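Local coordinates for protein thymidylate synthase (Enterobacteria phage T4, PDB 1TIS) that catalyses the methylation of dUMP to dTMP with methylenetetrahydrofolate as carbon donor, releasing dihydrofolate, and works as a homodimer, at residues A[44-49]-A[272-277]; A[40-45]-A[238-243]; A[60-65]-A[111-116]; A[67-72]-A[103-108]. All blocks are in the same frame, centred on the assembly; numbering follows the deposited sequence.

Contact 1: residues A[44-49]-A[272-277]; sequences AVTTKK and NNYVSH
The first torsions of Thr47 and His277 turn their side chains onto each other: with chi1 of Thr47 at -50° the hydroxyl stands opposite the carbonyl carbon, beside the backbone N, and His277 carries its ring on the corresponding side of its own backbone. OG1 of Thr47 therefore meets the root of the imidazole, 3.3 Å from His277 CG and almost as near to its CB. One residue earlier, Thr46 borders the other loop with both its branches. Its hydroxyl, opposite the backbone N, sits between Tyr274 and Val275, with OG1 4.2 Å from both Tyr274 CE1 and Val275 O. Its methyl CG2 comes nearer to that carbonyl, 3.7 Å from Val275 O, and continues to His277 ND1 at 4.1 Å. Behind that methyl, CB of Val275 supplies a further apolar touch, while Val275 CG1 lies in plane at the edge of the imidazole and flanks the ring from within its own segment. Two irregular loops, one after strand 33-37 and one near the C-terminus, thus run together at the surface, away from the nucleotide site. Lys48 adds a backbone hydrogen bond to Pro278 just beyond. Although both threonines bring hydroxyls, no hydrogen bond joins the two segments themselves; the chemistry implies cohesion by van der Waals contact between threonine methyl and hydroxyl groups, the imidazole and the Val275 carbonyl.

Contact 2: residues A[40-45]-A[238-243]; sequences KGFPAV and CELVIS
Phe42 meets the 238-243 segment both through its backbone and through its side chain, and the two kinds of interaction converge on Cys238 and Leu240. The polar part is a single backbone hydrogen bond, from Phe42 N to Cys238 O at 3.0 Å, with an N-H...O angle of 153°. Gly41, just before, holds a positive phi (109°) that suits a residue without a side chain. The apolar part is broader. Leu240 lays its CD1 methyl against Phe42 CB at 3.5 Å, and its CB lies 3.6 Å from ring atom CD1, so the leucine covers the base of the phenylalanine as the two side chains lie alongside, running antiparallel. With Phe42 CG opposite the backbone N (chi1 178°), the ring tip is carried off from the partner segment, and on its other ortho position CD2 comes 4.1 Å from Cys238 CB. Both Phe42 and Cys238 also press on Leu271. Leu240 touches His196 of helix 184-202, and farther along the segment Ile242 packs on Ile197 of that helix, while strand 241-242 pairs antiparallel with strand 269-270. The loop at 40-45 rests on the helix too, through Ala44 on Ala189.

Contact 3: residues A[60-65]-A[111-116]; sequences IWFLSG and KQWRDF
The C-terminal end of helix 53-64 meets helix 109-114 where Gly65 and Lys111 bring their CA atoms to 4.6 Å. Helix 53-64 closes here in a Schellman motif: Gly65, at a phi of 80°, is the first residue to leave the helical conformation, and its N-H bonds back to Phe62 O. Just before it, Ser64 also turns its hydroxyl into the last turn, so that Trp61 O receives both the backbone N and OG of Ser64. Against this helix end two side chains of the partner are directed. Trp113 makes a T-shaped pair with Phe62, the edge of the phenylalanine pointing at the face of the indole with ring planes at 80° and the centroid of the six-membered indole ring 5.3 Å from that of Phe62. The touching atoms are Phe62 CD2 with Trp113 CH2, and Phe62 CB with Trp113 CZ3, each pair 3.6 Å apart. Phe62 also stacks on Tyr109, which makes it the shared member of an aromatic cluster; its own side chain is about 9 Å from that of Cys156, probably the catalytic nucleophile. Arg114 works differently. Its aliphatic part crosses the glycine, CG lying 3.3 Å from Gly65 CA, and bends at chi2 and chi3 so that the chain folds along the end of the helix. NE has too poor an angle to bond Leu63 O. The charged end of Arg114 is taken up elsewhere, in a salt bridge from NH1 to Asp120 OD1.

Contact 4: residues A[67-72]-A[103-108]; sequences TNVNDL and GELGPI
Val69 and Leu105 form the tightly packed, buried part of this contact, meeting at about a right angle with Val69 CG2 3.6 Å from Leu105 CG. Both also touch Tyr91 of helix 88-95, which covers them from outside the two segments. Beside this apolar patch the backbones are joined: Val69 N donates to Gly103 O at 3.0 Å, nearly straight at 171°, and Leu105 N donates to Thr67 O at 3.1 Å. These bonds flank the single bridge at which Asn68 faces Glu104, and Asn68 CA adds a CA-H...O contact to Gly103 O. The bridge falls at the start of helix 69-77, with Asn68 as the N-cap. With CG of Asn68 opposite its backbone N (chi1 177°), OD1 turns back to accept from Asn70 N at 2.6 Å, while both ends of the amide, OD1 and ND2, come 3.3 Å from Gly103 CA. Farther along, Thr67 OG1 donates to Gly106 O at 2.6 Å. The same oxygen accepts from Ile108 N through the inverse gamma turn centred on Pro107, and the two donors arrive from opposite faces of the carbonyl plane. On the partly exposed flank no bond joins the side chains: the Glu104 chain bends at chi2 and its carboxylate only borders Thr67 CG2, OE1 at 3.5 Å, while OE2 is 4.1 Å from Asn68 CB.

The four contacts fall into two pairs. Contacts 1 and 2 begin in the same loop, share Ala44 and Val45, and have centres 10 Å apart; Tyr274 packs on Cys238 between them. Contacts 3 and 4 have centres 11 Å apart and are joined by two probable hydrogen bonds, Gln112 NE2 to Pro107 O at 3.1 Å and Trp61 NE1 to Asn68 O at 3.3 Å, with the Trp61 indole also against Leu105. Between the pairs, contacts 2 and 3 come closest, about 8 Å between nearest atoms. Contact 3 lies nearest the probable dUMP site, Phe62 being about 7 Å from Asn187, side chain to side chain; in contact 4, the side chain of Ile108 is about 10 Å from that of Cys156.

Contact 1: residues A[44-49]-A[272-277]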
loop_
_atom_site.group_PDB
_atom_site.type_symbol
_atom_site.label_atom_id
_atom_site.label_comp_id
_atom_site.label_asym_id
_atom_site.label_seq_id
_atom_site.Cartn_x
_atom_site.Cartn_y
_atom_site.Cartn_z
ATOM N N ALA A 44 -14.286 -3.680 16.149
ATOM C CA ALA A 44 -15.422 -3.312 15.290
ATOM C C ALA A 44 -16.539 -2.512 15.939
ATOM O O ALA A 44 -17.452 -2.955 16.645
ATOM C CB ALA A 44 -16.101 -4.511 14.668
ATOM N N VAL A 45 -16.355 -1.247 15.598
ATOM C CA VAL A 45 -17.179 -0.145 16.030
ATOM C C VAL A 45 -18.587 -0.384 15.469
ATOM O O VAL A 45 -18.785 -0.552 14.262
ATOM C CB VAL A 45 -16.576 1.204 15.501
ATOM C CG1 VAL A 45 -16.984 2.263 16.525
ATOM C CG2 VAL A 45 -15.052 1.217 15.330
ATOM N N THR A 46 -19.545 -0.488 16.396
ATOM C CA THR A 46 -20.956 -0.720 16.095
ATOM C C THR A 46 -21.681 0.570 15.667
ATOM O O THR A 46 -21.061 1.455 15.078
ATOM C CB THR A 46 -21.549 -1.392 17.386
ATOM O OG1 THR A 46 -22.848 -1.856 17.024
ATOM C CG2 THR A 46 -21.617 -0.458 18.609
ATOM N N THR A 47 -22.958 0.728 16.046
ATOM C CA THR A 47 -23.852 1.839 15.749
ATOM C C THR A 47 -24.161 1.778 14.253
ATOM O O THR A 47 -23.352 1.885 13.322
ATOM C CB THR A 47 -23.228 3.188 16.185
ATOM O OG1 THR A 47 -22.790 2.997 17.538
ATOM C CG2 THR A 47 -24.212 4.352 16.124
ATOM N N LYS A 48 -25.486 1.509 14.209
ATOM C CA LYS A 48 -26.278 0.951 13.113
ATOM C C LYS A 48 -26.024 -0.521 13.491
ATOM O O LYS A 48 -24.864 -0.885 13.759
ATOM C CB LYS A 48 -25.741 1.186 11.662
ATOM C CG LYS A 48 -25.868 2.606 11.080
ATOM C CD LYS A 48 -25.577 2.660 9.560
ATOM C CE LYS A 48 -25.896 4.012 8.868
ATOM N NZ LYS A 48 -24.845 5.003 9.027
ATOM N N LYS A 49 -27.006 -1.438 13.653
ATOM C CA LYS A 49 -26.654 -2.829 13.968
ATOM C C LYS A 49 -25.940 -3.200 12.682
ATOM O O LYS A 49 -26.507 -3.220 11.584
ATOM C CB LYS A 49 -27.855 -3.779 14.140
ATOM C CG LYS A 49 -27.350 -5.225 14.343
ATOM C CD LYS A 49 -28.432 -6.188 14.826
ATOM C CE LYS A 49 -27.893 -7.611 15.000
ATOM N NZ LYS A 49 -28.822 -8.399 15.796
ATOM N N ASN A 272 -19.246 -11.390 22.555
ATOM C CA ASN A 272 -19.860 -11.332 23.887
ATOM C C ASN A 272 -20.037 -9.895 24.323
ATOM O O ASN A 272 -19.184 -9.059 24.018
ATOM C CB ASN A 272 -19.027 -12.020 24.993
ATOM C CG ASN A 272 -19.609 -11.884 26.423
ATOM O OD1 ASN A 272 -19.088 -11.143 27.249
ATOM N ND2 ASN A 272 -20.704 -12.519 26.846
ATOM N N ASN A 273 -21.188 -9.681 24.982
ATOM C CA ASN A 273 -21.683 -8.436 25.586
ATOM C C ASN A 273 -21.139 -7.102 25.085
ATOM O O ASN A 273 -20.755 -6.137 25.747
ATOM C CB ASN A 273 -21.519 -8.540 27.110
ATOM C CG ASN A 273 -22.411 -9.642 27.683
ATOM O OD1 ASN A 273 -23.473 -9.978 27.148
ATOM N ND2 ASN A 273 -21.990 -10.317 28.745
ATOM N N TYR A 274 -21.397 -7.149 23.786
ATOM C CA TYR A 274 -21.076 -6.169 22.785
ATOM C C TYR A 274 -22.101 -5.054 22.847
ATOM O O TYR A 274 -23.323 -5.269 22.867
ATOM C CB TYR A 274 -21.034 -7.054 21.554
ATOM C CG TYR A 274 -21.574 -6.709 20.185
ATOM C CD1 TYR A 274 -20.978 -5.750 19.393
ATOM C CD2 TYR A 274 -22.572 -7.515 19.669
ATOM C CE1 TYR A 274 -21.358 -5.611 18.069
ATOM C CE2 TYR A 274 -22.957 -7.379 18.347
ATOM C CZ TYR A 274 -22.342 -6.433 17.543
ATOM O OH TYR A 274 -22.666 -6.346 16.191
ATOM N N VAL A 275 -21.453 -3.897 23.047
ATOM C CA VAL A 275 -22.048 -2.565 23.150
ATOM C C VAL A 275 -23.292 -2.431 22.305
ATOM O O VAL A 275 -23.211 -2.637 21.087
ATOM C CB VAL A 275 -21.132 -1.397 22.648
ATOM C CG1 VAL A 275 -21.796 -0.065 23.023
ATOM C CG2 VAL A 275 -19.741 -1.459 23.235
ATOM N N SER A 276 -24.424 -2.067 22.895
ATOM C CA SER A 276 -25.544 -1.807 22.032
ATOM C C SER A 276 -25.569 -0.318 21.771
ATOM O O SER A 276 -24.945 0.512 22.450
ATOM C CB SER A 276 -26.871 -2.226 22.650
ATOM O OG SER A 276 -27.778 -2.460 21.566
ATOM N N HIS A 277 -26.220 -0.062 20.650
ATOM C CA HIS A 277 -26.532 1.227 20.082
ATOM C C HIS A 277 -27.657 0.900 19.111
ATOM O O HIS A 277 -27.727 -0.224 18.610
ATOM C CB HIS A 277 -25.333 1.806 19.342
ATOM C CG HIS A 277 -24.506 2.611 20.322
ATOM N ND1 HIS A 277 -23.585 2.154 21.160
ATOM C CD2 HIS A 277 -24.667 3.955 20.563
ATOM C CE1 HIS A 277 -23.194 3.158 21.904
ATOM N NE2 HIS A 277 -23.848 4.236 21.538
#

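Contact 2: residues A[40-45]-A[238-243]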
loop_
_atom_site.group_PDB
_atom_site.type_symbol
_atom_site.label_atom_id
_atom_site.label_comp_id
_atom_site.label_asym_id
_atom_site.label_seq_id
_atom_site.Cartn_x
_atom_site.Cartn_y
_atom_site.Cartn_z
ATOM N N LYS A 40 -6.504 -5.364 23.215
ATOM C CA LYS A 40 -7.368 -4.593 24.062
ATOM C C LYS A 40 -8.798 -4.566 23.503
ATOM O O LYS A 40 -9.515 -3.555 23.574
ATOM C CB LYS A 40 -6.741 -3.204 24.203
ATOM C CG LYS A 40 -6.454 -2.995 25.680
ATOM C CD LYS A 40 -7.789 -2.933 26.452
ATOM C CE LYS A 40 -7.681 -3.333 27.921
ATOM N NZ LYS A 40 -7.446 -4.758 28.079
ATOM N N GLY A 41 -9.229 -5.698 22.937
ATOM C CA GLY A 41 -10.592 -5.832 22.480
ATOM C C GLY A 41 -10.735 -5.863 20.971
ATOM O O GLY A 41 -9.826 -5.543 20.195
ATOM N N PHE A 42 -11.933 -6.261 20.554
ATOM C CA PHE A 42 -12.221 -6.399 19.142
ATOM C C PHE A 42 -12.626 -5.071 18.537
ATOM O O PHE A 42 -13.771 -4.685 18.757
ATOM C CB PHE A 42 -13.324 -7.443 19.027
ATOM C CG PHE A 42 -13.845 -7.729 17.644
ATOM C CD1 PHE A 42 -13.105 -8.506 16.781
ATOM C CD2 PHE A 42 -15.062 -7.212 17.290
ATOM C CE1 PHE A 42 -13.596 -8.773 15.526
ATOM C CE2 PHE A 42 -15.550 -7.478 16.043
ATOM C CZ PHE A 42 -14.824 -8.254 15.163
ATOM N N PRO A 43 -11.865 -4.346 17.726
ATOM C CA PRO A 43 -12.166 -2.975 17.390
ATOM C C PRO A 43 -13.476 -2.723 16.645
ATOM O O PRO A 43 -13.813 -1.541 16.552
ATOM C CB PRO A 43 -10.959 -2.556 16.610
ATOM C CG PRO A 43 -10.666 -3.774 15.769
ATOM C CD PRO A 43 -10.827 -4.861 16.831
ATOM N N ALA A 44 -14.286 -3.680 16.149
ATOM C CA ALA A 44 -15.422 -3.312 15.290
ATOM C C ALA A 44 -16.539 -2.512 15.939
ATOM O O ALA A 44 -17.452 -2.955 16.645
ATOM C CB ALA A 44 -16.101 -4.511 14.668
ATOM N N VAL A 45 -16.355 -1.247 15.598
ATOM C CA VAL A 45 -17.179 -0.145 16.030
ATOM C C VAL A 45 -18.587 -0.384 15.469
ATOM O O VAL A 45 -18.785 -0.552 14.262
ATOM C CB VAL A 45 -16.576 1.204 15.501
ATOM C CG1 VAL A 45 -16.984 2.263 16.525
ATOM C CG2 VAL A 45 -15.052 1.217 15.330
ATOM N N CYS A 238 -16.179 -5.662 22.726
ATOM C CA CYS A 238 -16.499 -6.959 22.216
ATOM C C CYS A 238 -15.364 -7.952 22.224
ATOM O O CYS A 238 -14.193 -7.631 21.972
ATOM C CB CYS A 238 -17.061 -6.722 20.815
ATOM S SG CYS A 238 -18.254 -5.337 20.697
ATOM N N GLU A 239 -15.810 -9.129 22.675
ATOM C CA GLU A 239 -15.026 -10.352 22.724
ATOM C C GLU A 239 -15.216 -10.892 21.330
ATOM O O GLU A 239 -16.242 -10.667 20.688
ATOM C CB GLU A 239 -15.594 -11.325 23.729
ATOM C CG GLU A 239 -14.737 -12.562 24.002
ATOM C CD GLU A 239 -15.217 -13.376 25.205
ATOM O OE1 GLU A 239 -15.612 -12.764 26.201
ATOM O OE2 GLU A 239 -15.189 -14.612 25.156
ATOM N N LEU A 240 -14.298 -11.734 20.933
ATOM C CA LEU A 240 -14.141 -12.008 19.531
ATOM C C LEU A 240 -14.110 -13.479 19.113
ATOM O O LEU A 240 -13.162 -13.887 18.440
ATOM C CB LEU A 240 -12.852 -11.143 19.187
ATOM C CG LEU A 240 -11.480 -10.931 19.993
ATOM C CD1 LEU A 240 -10.701 -9.748 19.402
ATOM C CD2 LEU A 240 -11.669 -10.453 21.423
ATOM N N VAL A 241 -15.146 -14.287 19.378
ATOM C CA VAL A 241 -15.054 -15.756 19.237
ATOM C C VAL A 241 -15.607 -16.560 18.053
ATOM O O VAL A 241 -16.798 -16.475 17.729
ATOM C CB VAL A 241 -15.623 -16.404 20.527
ATOM C CG1 VAL A 241 -14.665 -16.071 21.675
ATOM C CG2 VAL A 241 -17.043 -15.923 20.817
ATOM N N ILE A 242 -14.750 -17.417 17.464
ATOM C CA ILE A 242 -15.053 -18.245 16.292
ATOM C C ILE A 242 -15.330 -19.650 16.765
ATOM O O ILE A 242 -14.669 -20.119 17.695
ATOM C CB ILE A 242 -13.863 -18.322 15.286
ATOM C CG1 ILE A 242 -13.603 -16.907 14.760
ATOM C CG2 ILE A 242 -14.145 -19.326 14.143
ATOM C CD1 ILE A 242 -12.306 -16.713 13.946
ATOM N N SER A 243 -16.227 -20.355 16.085
ATOM C CA SER A 243 -16.603 -21.687 16.467
ATOM C C SER A 243 -16.714 -22.618 15.276
ATOM O O SER A 243 -16.627 -22.219 14.108
ATOM C CB SER A 243 -17.923 -21.660 17.173
ATOM O OG SER A 243 -17.905 -22.797 18.029
#

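Contact 3: residues A[60-65]-A[111-116]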
loop_
_atom_site.group_PDB
_atom_site.type_symbol
_atom_site.label_atom_id
_atom_site.label_comp_id
_atom_site.label_asym_id
_atom_site.label_seq_id
_atom_site.Cartn_x
_atom_site.Cartn_y
_atom_site.Cartn_z
ATOM N N ILE A 60 -15.435 -14.945 3.951
ATOM C CA ILE A 60 -15.190 -16.362 3.706
ATOM C C ILE A 60 -15.194 -16.701 2.218
ATOM O O ILE A 60 -14.365 -17.463 1.722
ATOM C CB ILE A 60 -16.254 -17.147 4.473
ATOM C CG1 ILE A 60 -16.061 -16.903 6.000
ATOM C CG2 ILE A 60 -16.178 -18.632 4.046
ATOM C CD1 ILE A 60 -17.314 -16.972 6.904
ATOM N N TRP A 61 -16.128 -16.076 1.504
ATOM C CA TRP A 61 -16.328 -16.241 0.069
ATOM C C TRP A 61 -15.059 -15.793 -0.650
ATOM O O TRP A 61 -14.488 -16.528 -1.465
ATOM C CB TRP A 61 -17.587 -15.422 -0.260
ATOM C CG TRP A 61 -17.927 -15.231 -1.711
ATOM C CD1 TRP A 61 -18.273 -16.296 -2.488
ATOM C CD2 TRP A 61 -17.882 -14.052 -2.402
ATOM N NE1 TRP A 61 -18.440 -15.796 -3.685
ATOM C CE2 TRP A 61 -18.221 -14.470 -3.672
ATOM C CE3 TRP A 61 -17.609 -12.725 -2.174
ATOM C CZ2 TRP A 61 -18.290 -13.568 -4.720
ATOM C CZ3 TRP A 61 -17.678 -11.826 -3.222
ATOM C CH2 TRP A 61 -18.015 -12.237 -4.486
ATOM N N PHE A 62 -14.581 -14.613 -0.280
ATOM C CA PHE A 62 -13.315 -14.043 -0.718
ATOM C C PHE A 62 -12.226 -15.101 -0.603
ATOM O O PHE A 62 -11.592 -15.451 -1.602
ATOM C CB PHE A 62 -13.013 -12.836 0.174
ATOM C CG PHE A 62 -13.622 -11.497 -0.236
ATOM C CD1 PHE A 62 -14.624 -11.413 -1.176
ATOM C CD2 PHE A 62 -13.066 -10.342 0.259
ATOM C CE1 PHE A 62 -15.050 -10.187 -1.619
ATOM C CE2 PHE A 62 -13.494 -9.120 -0.190
ATOM C CZ PHE A 62 -14.483 -9.044 -1.132
ATOM N N LEU A 63 -12.115 -15.708 0.591
ATOM C CA LEU A 63 -11.165 -16.770 0.860
ATOM C C LEU A 63 -11.509 -18.019 0.054
ATOM O O LEU A 63 -10.615 -18.844 -0.117
ATOM C CB LEU A 63 -11.169 -17.045 2.381
ATOM C CG LEU A 63 -10.366 -16.228 3.421
ATOM C CD1 LEU A 63 -10.567 -16.792 4.814
ATOM C CD2 LEU A 63 -8.879 -16.416 3.245
ATOM N N SER A 64 -12.724 -18.265 -0.471
ATOM C CA SER A 64 -12.948 -19.461 -1.279
ATOM C C SER A 64 -12.478 -19.357 -2.747
ATOM O O SER A 64 -12.472 -20.359 -3.485
ATOM C CB SER A 64 -14.437 -19.854 -1.258
ATOM O OG SER A 64 -15.314 -19.125 -2.117
ATOM N N GLY A 65 -12.027 -18.192 -3.236
ATOM C CA GLY A 65 -11.634 -18.059 -4.639
ATOM C C GLY A 65 -12.851 -17.868 -5.528
ATOM O O GLY A 65 -12.744 -17.892 -6.756
ATOM N N LYS A 111 -10.762 -14.455 -6.524
ATOM C CA LYS A 111 -9.874 -15.008 -7.525
ATOM C C LYS A 111 -8.473 -14.391 -7.374
ATOM O O LYS A 111 -7.552 -15.181 -7.167
ATOM C CB LYS A 111 -10.491 -14.768 -8.905
ATOM C CG LYS A 111 -9.630 -14.390 -10.090
ATOM C CD LYS A 111 -8.665 -15.367 -10.670
ATOM C CE LYS A 111 -7.541 -14.465 -11.173
ATOM N NZ LYS A 111 -6.579 -15.172 -12.003
ATOM N N GLN A 112 -8.181 -13.078 -7.326
ATOM C CA GLN A 112 -6.800 -12.618 -7.136
ATOM C C GLN A 112 -6.229 -13.088 -5.810
ATOM O O GLN A 112 -5.017 -12.993 -5.634
ATOM C CB GLN A 112 -6.647 -11.136 -7.111
ATOM C CG GLN A 112 -7.372 -10.521 -8.270
ATOM C CD GLN A 112 -6.727 -10.801 -9.594
ATOM O OE1 GLN A 112 -5.559 -11.161 -9.681
ATOM N NE2 GLN A 112 -7.465 -10.622 -10.671
ATOM N N TRP A 113 -6.980 -13.621 -4.841
ATOM C CA TRP A 113 -6.345 -14.089 -3.613
ATOM C C TRP A 113 -5.863 -15.486 -3.862
ATOM O O TRP A 113 -4.714 -15.843 -3.615
ATOM C CB TRP A 113 -7.331 -14.066 -2.442
ATOM C CG TRP A 113 -7.600 -12.632 -1.976
ATOM C CD1 TRP A 113 -7.124 -11.519 -2.637
ATOM C CD2 TRP A 113 -8.332 -12.282 -0.882
ATOM N NE1 TRP A 113 -7.554 -10.499 -1.972
ATOM C CE2 TRP A 113 -8.264 -10.912 -0.928
ATOM C CE3 TRP A 113 -9.013 -12.922 0.120
ATOM C CZ2 TRP A 113 -8.873 -10.157 0.030
ATOM C CZ3 TRP A 113 -9.623 -12.168 1.089
ATOM C CH2 TRP A 113 -9.552 -10.798 1.043
ATOM N N ARG A 114 -6.728 -16.235 -4.522
ATOM C CA ARG A 114 -6.513 -17.640 -4.717
ATOM C C ARG A 114 -5.828 -17.950 -6.014
ATOM O O ARG A 114 -5.272 -19.017 -6.165
ATOM C CB ARG A 114 -7.867 -18.281 -4.620
ATOM C CG ARG A 114 -8.612 -17.856 -3.327
ATOM C CD ARG A 114 -8.052 -18.434 -2.034
ATOM N NE ARG A 114 -8.133 -19.859 -2.152
ATOM C CZ ARG A 114 -7.153 -20.651 -1.770
ATOM N NH1 ARG A 114 -6.160 -20.216 -1.028
ATOM N NH2 ARG A 114 -7.207 -21.938 -2.062
ATOM N N ASP A 115 -5.756 -17.032 -6.954
ATOM C CA ASP A 115 -5.261 -17.314 -8.269
ATOM C C ASP A 115 -4.607 -16.108 -8.939
ATOM O O ASP A 115 -4.890 -15.860 -10.110
ATOM C CB ASP A 115 -6.470 -17.844 -9.029
ATOM C CG ASP A 115 -6.232 -18.332 -10.454
ATOM O OD1 ASP A 115 -5.123 -18.788 -10.750
ATOM O OD2 ASP A 115 -7.156 -18.262 -11.272
ATOM N N PHE A 116 -3.676 -15.340 -8.378
ATOM C CA PHE A 116 -3.110 -14.275 -9.175
ATOM C C PHE A 116 -1.981 -14.788 -10.072
ATOM O O PHE A 116 -0.785 -14.906 -9.756
ATOM C CB PHE A 116 -2.639 -13.205 -8.263
ATOM C CG PHE A 116 -2.210 -11.875 -8.881
ATOM C CD1 PHE A 116 -1.319 -11.778 -9.929
ATOM C CD2 PHE A 116 -2.624 -10.723 -8.258
ATOM C CE1 PHE A 116 -0.829 -10.565 -10.335
ATOM C CE2 PHE A 116 -2.127 -9.505 -8.671
ATOM C CZ PHE A 116 -1.228 -9.422 -9.703
#

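Contact 4: residues A[67-72]-A[103-108]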
loop_
_atom_site.group_PDB
_atom_site.type_symbol
_atom_site.label_atom_id
_atom_site.label_comp_id
_atom_site.label_asym_id
_atom_site.label_seq_id
_atom_site.Cartn_x
_atom_site.Cartn_y
_atom_site.Cartn_z
ATOM N N THR A 67 -16.215 -16.033 -7.182
ATOM C CA THR A 67 -16.477 -14.821 -7.902
ATOM C C THR A 67 -17.903 -14.873 -8.398
ATOM O O THR A 67 -18.367 -13.973 -9.115
ATOM C CB THR A 67 -15.458 -14.783 -9.000
ATOM O OG1 THR A 67 -15.713 -13.628 -9.731
ATOM C CG2 THR A 67 -15.560 -15.968 -9.930
ATOM N N ASN A 68 -18.623 -15.923 -8.006
ATOM C CA ASN A 68 -19.988 -16.018 -8.429
ATOM C C ASN A 68 -20.729 -15.678 -7.183
ATOM O O ASN A 68 -20.518 -16.340 -6.162
ATOM C CB ASN A 68 -20.351 -17.395 -8.843
ATOM C CG ASN A 68 -21.821 -17.449 -9.198
ATOM O OD1 ASN A 68 -22.721 -16.894 -8.567
ATOM N ND2 ASN A 68 -22.127 -18.126 -10.279
ATOM N N VAL A 69 -21.654 -14.738 -7.390
ATOM C CA VAL A 69 -22.515 -14.142 -6.375
ATOM C C VAL A 69 -23.362 -15.181 -5.680
ATOM O O VAL A 69 -23.436 -15.107 -4.444
ATOM C CB VAL A 69 -23.513 -13.119 -6.933
ATOM C CG1 VAL A 69 -24.150 -12.384 -5.758
ATOM C CG2 VAL A 69 -22.854 -12.113 -7.818
ATOM N N ASN A 70 -24.009 -16.127 -6.388
ATOM C CA ASN A 70 -24.836 -17.142 -5.732
ATOM C C ASN A 70 -24.053 -17.930 -4.683
ATOM O O ASN A 70 -24.594 -18.362 -3.665
ATOM C CB ASN A 70 -25.384 -18.199 -6.661
ATOM C CG ASN A 70 -26.168 -17.731 -7.873
ATOM O OD1 ASN A 70 -25.576 -17.253 -8.851
ATOM N ND2 ASN A 70 -27.498 -17.874 -7.861
ATOM N N ASP A 71 -22.746 -18.105 -4.853
ATOM C CA ASP A 71 -21.969 -18.814 -3.866
ATOM C C ASP A 71 -21.988 -18.081 -2.546
ATOM O O ASP A 71 -22.117 -18.703 -1.489
ATOM C CB ASP A 71 -20.530 -18.960 -4.304
ATOM C CG ASP A 71 -20.341 -19.893 -5.478
ATOM O OD1 ASP A 71 -20.713 -21.065 -5.377
ATOM O OD2 ASP A 71 -19.806 -19.432 -6.479
ATOM N N LEU A 72 -21.901 -16.752 -2.634
ATOM C CA LEU A 72 -21.911 -15.894 -1.467
ATOM C C LEU A 72 -23.301 -16.105 -0.858
ATOM O O LEU A 72 -23.384 -16.390 0.350
ATOM C CB LEU A 72 -21.611 -14.458 -1.965
ATOM C CG LEU A 72 -21.932 -13.185 -1.181
ATOM C CD1 LEU A 72 -21.350 -13.206 0.223
ATOM C CD2 LEU A 72 -21.312 -12.016 -1.905
ATOM N N GLY A 103 -24.562 -14.997 -12.233
ATOM C CA GLY A 103 -23.476 -15.353 -11.349
ATOM C C GLY A 103 -22.195 -14.527 -11.359
ATOM O O GLY A 103 -21.828 -13.986 -10.313
ATOM N N GLU A 104 -21.472 -14.416 -12.473
ATOM C CA GLU A 104 -20.154 -13.823 -12.427
ATOM C C GLU A 104 -20.080 -12.338 -12.212
ATOM O O GLU A 104 -20.901 -11.577 -12.719
ATOM C CB GLU A 104 -19.359 -14.119 -13.690
ATOM C CG GLU A 104 -18.984 -15.595 -13.843
ATOM C CD GLU A 104 -17.830 -16.157 -13.009
ATOM O OE1 GLU A 104 -16.711 -15.668 -13.202
ATOM O OE2 GLU A 104 -18.048 -17.094 -12.214
ATOM N N LEU A 105 -19.077 -11.988 -11.403
ATOM C CA LEU A 105 -18.661 -10.621 -11.152
ATOM C C LEU A 105 -17.362 -10.234 -11.915
ATOM O O LEU A 105 -16.979 -9.049 -12.080
ATOM C CB LEU A 105 -18.515 -10.527 -9.663
ATOM C CG LEU A 105 -19.817 -10.568 -8.896
ATOM C CD1 LEU A 105 -19.602 -10.661 -7.391
ATOM C CD2 LEU A 105 -20.568 -9.279 -9.212
ATOM N N GLY A 106 -16.673 -11.261 -12.443
ATOM C CA GLY A 106 -15.442 -11.043 -13.183
ATOM C C GLY A 106 -14.258 -11.305 -12.269
ATOM O O GLY A 106 -14.483 -11.773 -11.168
ATOM N N PRO A 107 -12.987 -11.141 -12.567
ATOM C CA PRO A 107 -11.909 -11.571 -11.686
ATOM C C PRO A 107 -11.612 -10.799 -10.404
ATOM O O PRO A 107 -10.489 -10.337 -10.135
ATOM C CB PRO A 107 -10.740 -11.648 -12.649
ATOM C CG PRO A 107 -11.032 -10.721 -13.772
ATOM C CD PRO A 107 -12.518 -10.977 -13.924
ATOM N N ILE A 108 -12.657 -10.802 -9.582
ATOM C CA ILE A 108 -12.788 -10.081 -8.327
ATOM C C ILE A 108 -11.807 -10.597 -7.297
ATOM O O ILE A 108 -11.270 -11.687 -7.493
ATOM C CB ILE A 108 -14.302 -10.258 -7.953
ATOM C CG1 ILE A 108 -15.133 -9.382 -8.875
ATOM C CG2 ILE A 108 -14.641 -9.813 -6.581
ATOM C CD1 ILE A 108 -14.597 -7.928 -8.962
#